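Hypoxanthine-guanine-xanthine phosphoribosyltransferase (Tritrichomonas foetus, PDB 1HGX) transfers the 5-phosphoribosyl group of PRPP to hypoxanthine, guanine or xanthine, salvaging host purine bases as nucleotides for the parasite. Local coordinates at residues T107-T110 / M111-L115; N116-Q119 / M120-P123. All blocks are in the same frame, centred on the assembly; numbering follows the deposited sequence.

Contact 1 of 2, residues T107-T110 / M111-L115. With 5GP (guanosine-5'-monophosphate), chain C.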
ATOM      1  N   THR A 107       1.442 -10.024  21.120  1.00 15.09           N
ATOM      2  CA  THR A 107       2.227 -10.098  22.351  1.00 15.23           C
ATOM      3  C   THR A 107       3.106  -8.869  22.518  1.00 14.54           C
ATOM      4  O   THR A 107       3.651  -8.629  23.598  1.00 15.99           O
ATOM      5  CB  THR A 107       3.139 -11.327  22.370  1.00 18.32           C
ATOM      6  OG1 THR A 107       4.152 -11.185  21.367  1.00 18.10           O
ATOM      7  CG2 THR A 107       2.336 -12.597  22.109  1.00 19.74           C
ATOM      8  N   GLY A 108       3.285  -8.123  21.432  1.00 15.19           N
ATOM      9  CA  GLY A 108       4.107  -6.931  21.486  1.00 12.40           C
ATOM     10  C   GLY A 108       5.557  -7.157  21.093  1.00 14.48           C
ATOM     11  O   GLY A 108       6.313  -6.192  20.960  1.00 15.43           O
ATOM     12  N   LEU A 109       5.952  -8.409  20.873  1.00 15.69           N
ATOM     13  CA  LEU A 109       7.336  -8.721  20.509  1.00 15.11           C
ATOM     14  C   LEU A 109       7.826  -8.010  19.243  1.00 14.61           C
ATOM     15  O   LEU A 109       8.879  -7.370  19.256  1.00 14.46           O
ATOM     16  CB  LEU A 109       7.526 -10.229  20.361  1.00 16.75           C
ATOM     17  CG  LEU A 109       8.891 -10.719  19.860  1.00 19.38           C
ATOM     18  CD1 LEU A 109       9.986 -10.376  20.848  1.00 17.73           C
ATOM     19  CD2 LEU A 109       8.841 -12.212  19.626  1.00 21.25           C
ATOM     20  N   THR A 110       7.082  -8.147  18.150  1.00 14.87           N
ATOM     21  CA  THR A 110       7.457  -7.521  16.886  1.00 15.24           C
ATOM     22  C   THR A 110       7.679  -6.009  17.004  1.00 14.83           C
ATOM     23  O   THR A 110       8.744  -5.502  16.643  1.00 13.50           O
ATOM     24  CB  THR A 110       6.418  -7.809  15.782  1.00 16.02           C
ATOM     25  OG1 THR A 110       6.204  -9.222  15.681  1.00 19.44           O
ATOM     26  CG2 THR A 110       6.929  -7.308  14.439  1.00 20.10           C
ATOM     27  N   MET A 111       6.692  -5.299  17.540  1.00 14.91           N
ATOM     28  CA  MET A 111       6.792  -3.855  17.694  1.00 13.04           C
ATOM     29  C   MET A 111       7.881  -3.448  18.686  1.00 14.71           C
ATOM     30  O   MET A 111       8.573  -2.450  18.480  1.00 14.32           O
ATOM     31  CB  MET A 111       5.437  -3.269  18.105  1.00 15.97           C
ATOM     32  CG  MET A 111       5.333  -1.756  17.976  1.00 20.49           C
ATOM     33  SD  MET A 111       5.829  -1.126  16.341  1.00 24.89           S
ATOM     34  CE  MET A 111       4.874  -2.133  15.257  1.00 12.23           C
ATOM     35  N   TYR A 112       8.048  -4.219  19.756  1.00 13.90           N
ATOM     36  CA  TYR A 112       9.077  -3.904  20.746  1.00 15.15           C
ATOM     37  C   TYR A 112      10.464  -3.924  20.088  1.00 13.30           C
ATOM     38  O   TYR A 112      11.291  -3.051  20.325  1.00 13.14           O
ATOM     39  CB  TYR A 112       9.012  -4.891  21.920  1.00 16.72           C
ATOM     40  CG  TYR A 112      10.135  -4.744  22.918  1.00 16.68           C
ATOM     41  CD1 TYR A 112      10.057  -3.819  23.951  1.00 23.28           C
ATOM     42  CD2 TYR A 112      11.279  -5.525  22.822  1.00 18.01           C
ATOM     43  CE1 TYR A 112      11.098  -3.669  24.867  1.00 25.06           C
ATOM     44  CE2 TYR A 112      12.324  -5.388  23.727  1.00 25.26           C
ATOM     45  CZ  TYR A 112      12.226  -4.455  24.750  1.00 28.20           C
ATOM     46  OH  TYR A 112      13.254  -4.302  25.660  1.00 35.28           O
ATOM     47  N   GLN A 113      10.703  -4.924  19.249  1.00 15.10           N
ATOM     48  CA  GLN A 113      11.984  -5.047  18.562  1.00 15.05           C
ATOM     49  C   GLN A 113      12.143  -3.990  17.470  1.00 15.41           C
ATOM     50  O   GLN A 113      13.225  -3.422  17.294  1.00 14.41           O
ATOM     51  CB  GLN A 113      12.132  -6.447  17.979  1.00 15.93           C
ATOM     52  CG  GLN A 113      12.045  -7.523  19.043  1.00 18.92           C
ATOM     53  CD  GLN A 113      12.510  -8.861  18.548  1.00 26.77           C
ATOM     54  OE1 GLN A 113      13.597  -9.316  18.897  1.00 28.87           O
ATOM     55  NE2 GLN A 113      11.693  -9.505  17.729  1.00 26.47           N
ATOM     56  N   LEU A 114      11.051  -3.696  16.770  1.00 13.72           N
ATOM     57  CA  LEU A 114      11.062  -2.703  15.711  1.00 15.24           C
ATOM     58  C   LEU A 114      11.363  -1.327  16.307  1.00 13.74           C
ATOM     59  O   LEU A 114      12.196  -0.582  15.786  1.00 16.37           O
ATOM     60  CB  LEU A 114       9.710  -2.677  14.990  1.00 15.06           C
ATOM     61  CG  LEU A 114       9.692  -2.520  13.466  1.00 20.71           C
ATOM     62  CD1 LEU A 114       8.406  -1.836  13.054  1.00 17.67           C
ATOM     63  CD2 LEU A 114      10.875  -1.728  12.961  1.00 16.80           C
ATOM     64  N   LEU A 115      10.712  -0.998  17.417  1.00 13.76           N
ATOM     65  CA  LEU A 115      10.937   0.291  18.065  1.00 14.05           C
ATOM     66  C   LEU A 115      12.380   0.456  18.555  1.00 15.37           C
ATOM     67  O   LEU A 115      12.962   1.538  18.422  1.00 13.85           O
ATOM     68  CB  LEU A 115       9.951   0.509  19.216  1.00 14.12           C
ATOM     69  CG  LEU A 115       8.492   0.775  18.824  1.00 10.03           C
ATOM     70  CD1 LEU A 115       7.677   1.041  20.073  1.00 12.12           C
ATOM     71  CD2 LEU A 115       8.416   1.978  17.888  1.00 15.30           C
TER
HETATM   72  P   5GP C 600       3.332  -9.930  18.166  1.00 13.99           P
HETATM   73  O1P 5GP C 600       2.718  -8.687  18.683  1.00 15.37           O
HETATM   74  O2P 5GP C 600       4.765  -9.786  17.903  1.00 16.67           O
HETATM   75  O3P 5GP C 600       2.967 -11.089  19.000  1.00 16.13           O
HETATM   76  O5' 5GP C 600       2.556 -10.260  16.855  1.00 15.36           O
HETATM   77  C5' 5GP C 600       2.097  -9.310  15.903  1.00 16.91           C
HETATM   78  C4' 5GP C 600       2.345  -9.863  14.557  1.00 22.03           C
HETATM   79  O4' 5GP C 600       1.569 -11.039  14.272  1.00 22.33           O
HETATM   80  C3' 5GP C 600       2.018  -8.868  13.488  1.00 25.87           C
HETATM   81  O3' 5GP C 600       2.843  -9.226  12.385  1.00 32.08           O
HETATM   82  C2' 5GP C 600       0.620  -9.252  13.195  1.00 25.01           C
HETATM   83  O2' 5GP C 600       0.269  -8.836  11.884  1.00 29.54           O
HETATM   84  C1' 5GP C 600       0.550 -10.776  13.313  1.00 22.31           C
HETATM   85  N9  5GP C 600      -0.783 -11.189  13.901  1.00 21.65           N
HETATM   86  C8  5GP C 600      -1.132 -11.161  15.243  1.00 21.07           C
HETATM   87  N7  5GP C 600      -2.370 -11.512  15.484  1.00 19.13           N
HETATM   88  C5  5GP C 600      -2.919 -11.781  14.228  1.00 18.56           C
HETATM   89  C6  5GP C 600      -4.273 -12.087  13.877  1.00 18.25           C
HETATM   90  O6  5GP C 600      -5.205 -12.339  14.638  1.00 16.34           O
HETATM   91  N1  5GP C 600      -4.484 -12.083  12.505  1.00 19.65           N
HETATM   92  C2  5GP C 600      -3.498 -11.829  11.556  1.00 21.74           C
HETATM   93  N2  5GP C 600      -3.838 -11.982  10.275  1.00 19.06           N
HETATM   94  N3  5GP C 600      -2.205 -11.574  11.878  1.00 21.32           N
HETATM   95  C4  5GP C 600      -1.982 -11.531  13.237  1.00 21.23           C
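Phosphate oxygen O3P of the bound GMP is gripped twice by Thr107, through the backbone N at 2.8 Å and through OG1 at 2.6 Å. The hydroxyl gets there because chi1 of 67° sets OG1 between the backbone N and the carbonyl carbon. OG1 also accepts a weak hydrogen bond from Leu109 N. O2P is held the same way by Thr110, with N at 2.8 Å and OG1 at 2.7 Å. Here OG1 lies beside its own backbone N (chi1 -53°), and both donors reach one oxygen. Gly108 N binds the third oxygen, O1P, at 2.9 Å. This is the 5'-phosphate loop of the type I phosphoribosyltransferase fold, which closes on the N-terminus of helix 109-119. The helix dipole would probably favour the dianion. Gly108 is the N-cap residue, and its positive phi of 94° suits glycine. Its carbonyl O starts the helical ladder by accepting from Tyr112 N at 2.9 Å. Leu109 O and Thr110 O continue it to Gln113 N and Leu114 N. Leu109 CD1 lies 3.7 Å from Gln113 NE2, where the two side chains pass at a slant. NE2 also makes a weak hydrogen bond to Ser73.

Contact 2 of 2, residues N116-Q119 / M120-P123; sequences NNLQ and MRKP
Residues 116-119 form the last turn of helix 109-119, and Gln119 to Lys122 make a type I beta turn that ends it. The i-to-i+3 bonds replace the helical pattern. Arg121 N donates to Leu118 O at 3.0 Å, and Lys122 N to Gln119 O at 3.2 Å. Both donors stand well above the carbonyl plane of their acceptor, about 59° out of it. Lys122 then leaves helical geometry with a positive phi, and the chain turns into Pro123. The ring atom CD of Pro123 packs 3.4 Å from Leu118 O.

Within the two segments, the side chains of Asn117 and Arg121 are joined by hydrogen bonds. Asn117 OD1 takes two from one side of the guanidinium, from NH2 at 2.8 Å and from NE at 3.1 Å. The oxygen lies almost in the guanidinium plane, while the amide plane is turned 52° from it. The Arg121 chain runs extended from CG to NE back along the helix. Leu118 CD2 covers one guanidinium face, 3.9 Å from NE. The stronger polar partner of Arg121 is Asp88, whose OD1 forms a salt bridge with NH2. Met120 folds back with CE at 3.3 Å from Asn116 O. A water donates to both Gln119 OE1 and Pro123 O, bridging the helix end to the loop.

Leu118 packs inward on Val100 of strand 97-102 and Leu126 of strand 125-130, and Pro123 touches Val98. The turn thus links helix 109-119 to strand 125-130, completing the beta-alpha-beta crossover from strand 97-102 to its parallel neighbour 125-130.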
ATOM      1  N   ASN A 116      12.958  -0.610  19.109  1.00 13.23           N
ATOM      2  CA  ASN A 116      14.337  -0.554  19.592  1.00 15.25           C
ATOM      3  C   ASN A 116      15.257  -0.304  18.405  1.00 13.68           C
ATOM      4  O   ASN A 116      16.195   0.481  18.501  1.00 17.49           O
ATOM      5  CB  ASN A 116      14.751  -1.852  20.297  1.00 18.93           C
ATOM      6  CG  ASN A 116      14.188  -1.971  21.707  1.00 27.40           C
ATOM      7  OD1 ASN A 116      13.947  -0.970  22.388  1.00 32.92           O
ATOM      8  ND2 ASN A 116      14.023  -3.205  22.170  1.00 31.16           N
ATOM      9  N   ASN A 117      14.994  -0.969  17.284  1.00 12.82           N
ATOM     10  CA  ASN A 117      15.810  -0.777  16.091  1.00 13.06           C
ATOM     11  C   ASN A 117      15.709   0.670  15.598  1.00 16.51           C
ATOM     12  O   ASN A 117      16.724   1.328  15.367  1.00 15.03           O
ATOM     13  CB  ASN A 117      15.385  -1.736  14.975  1.00 16.42           C
ATOM     14  CG  ASN A 117      16.134  -1.489  13.665  1.00 20.39           C
ATOM     15  OD1 ASN A 117      15.926  -0.477  13.006  1.00 24.40           O
ATOM     16  ND2 ASN A 117      16.992  -2.434  13.277  1.00 19.51           N
ATOM     17  N   LEU A 118      14.484   1.183  15.496  1.00 14.92           N
ATOM     18  CA  LEU A 118      14.272   2.548  15.003  1.00 15.94           C
ATOM     19  C   LEU A 118      14.793   3.655  15.924  1.00 15.09           C
ATOM     20  O   LEU A 118      15.315   4.664  15.450  1.00 11.55           O
ATOM     21  CB  LEU A 118      12.790   2.791  14.671  1.00 12.10           C
ATOM     22  CG  LEU A 118      12.152   1.930  13.569  1.00 12.75           C
ATOM     23  CD1 LEU A 118      10.679   2.282  13.464  1.00 13.21           C
ATOM     24  CD2 LEU A 118      12.828   2.121  12.226  1.00  8.66           C
ATOM     25  N   GLN A 119      14.688   3.453  17.234  1.00 12.71           N
ATOM     26  CA  GLN A 119      15.142   4.462  18.181  1.00 13.45           C
ATOM     27  C   GLN A 119      16.658   4.702  18.077  1.00 15.82           C
ATOM     28  O   GLN A 119      17.137   5.821  18.314  1.00 14.13           O
ATOM     29  CB  GLN A 119      14.727   4.072  19.602  1.00 13.27           C
ATOM     30  CG  GLN A 119      14.784   5.198  20.620  1.00 23.18           C
ATOM     31  CD  GLN A 119      13.884   6.365  20.262  1.00 25.77           C
ATOM     32  OE1 GLN A 119      14.354   7.420  19.835  1.00 27.16           O
ATOM     33  NE2 GLN A 119      12.583   6.182  20.437  1.00 27.15           N
ATOM     34  N   MET A 120      17.399   3.669  17.677  1.00 14.17           N
ATOM     35  CA  MET A 120      18.857   3.759  17.521  1.00 16.27           C
ATOM     36  C   MET A 120      19.272   4.662  16.363  1.00 15.76           C
ATOM     37  O   MET A 120      20.419   5.122  16.303  1.00 16.25           O
ATOM     38  CB  MET A 120      19.463   2.376  17.284  1.00 18.78           C
ATOM     39  CG  MET A 120      19.569   1.514  18.518  1.00 31.14           C
ATOM     40  SD  MET A 120      20.400  -0.044  18.145  1.00 41.06           S
ATOM     41  CE  MET A 120      18.998  -1.145  18.068  1.00 37.48           C
ATOM     42  N   ARG A 121      18.349   4.894  15.435  1.00 12.68           N
ATOM     43  CA  ARG A 121      18.619   5.732  14.276  1.00 13.22           C
ATOM     44  C   ARG A 121      18.467   7.224  14.570  1.00 13.35           C
ATOM     45  O   ARG A 121      18.606   8.066  13.682  1.00 16.72           O
ATOM     46  CB  ARG A 121      17.723   5.316  13.118  1.00 13.97           C
ATOM     47  CG  ARG A 121      17.705   3.810  12.885  1.00 18.37           C
ATOM     48  CD  ARG A 121      16.958   3.489  11.613  1.00 18.36           C
ATOM     49  NE  ARG A 121      16.675   2.070  11.489  1.00 19.05           N
ATOM     50  CZ  ARG A 121      16.551   1.430  10.333  1.00 16.84           C
ATOM     51  NH1 ARG A 121      16.691   2.077   9.181  1.00 18.03           N
ATOM     52  NH2 ARG A 121      16.264   0.137  10.332  1.00 17.87           N
ATOM     53  N   LYS A 122      18.131   7.531  15.818  1.00 13.60           N
ATOM     54  CA  LYS A 122      17.988   8.892  16.310  1.00 15.71           C
ATOM     55  C   LYS A 122      16.899   9.777  15.697  1.00 17.70           C
ATOM     56  O   LYS A 122      17.178  10.898  15.247  1.00 14.88           O
ATOM     57  CB  LYS A 122      19.350   9.596  16.264  1.00 23.31           C
ATOM     58  CG  LYS A 122      20.391   8.952  17.180  1.00 25.91           C
ATOM     59  CD  LYS A 122      21.642   9.794  17.259  1.00 36.88           C
ATOM     60  CE  LYS A 122      22.577   9.284  18.342  1.00 40.21           C
ATOM     61  NZ  LYS A 122      23.768  10.174  18.484  1.00 47.32           N
ATOM     62  N   PRO A 123      15.639   9.297  15.678  1.00 14.55           N
ATOM     63  CA  PRO A 123      14.546  10.105  15.113  1.00 14.29           C
ATOM     64  C   PRO A 123      14.217  11.261  16.072  1.00 14.72           C
ATOM     65  O   PRO A 123      14.559  11.197  17.253  1.00 16.99           O
ATOM     66  CB  PRO A 123      13.388   9.100  15.040  1.00 13.46           C
ATOM     67  CG  PRO A 123      13.633   8.219  16.229  1.00  7.29           C
ATOM     68  CD  PRO A 123      15.136   7.996  16.173  1.00 11.21           C
TER
HETATM   69  O   HOH W   1      12.771  10.028  19.468  1.00 45.00           O

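How the contacts relate
Contacts 1 and 2 occupy the two ends of helix 109-119, with centres about 13 Å apart and no touch beyond their junction in the chain. Contact 1 is partly buried and faces the active site. There backbone N-H groups and hydroxyls at the helix start meet an anionic ligand. Contact 2 is a surface contact farther from the centre of the chain. Its polar chemistry is at the C-terminal end, where carbonyls accept from the turn and a cationic side chain returns to the helix. Both contacts send aliphatic side chains against strands 97-102 and 125-130, so one helix face packs on the same two strands along its length.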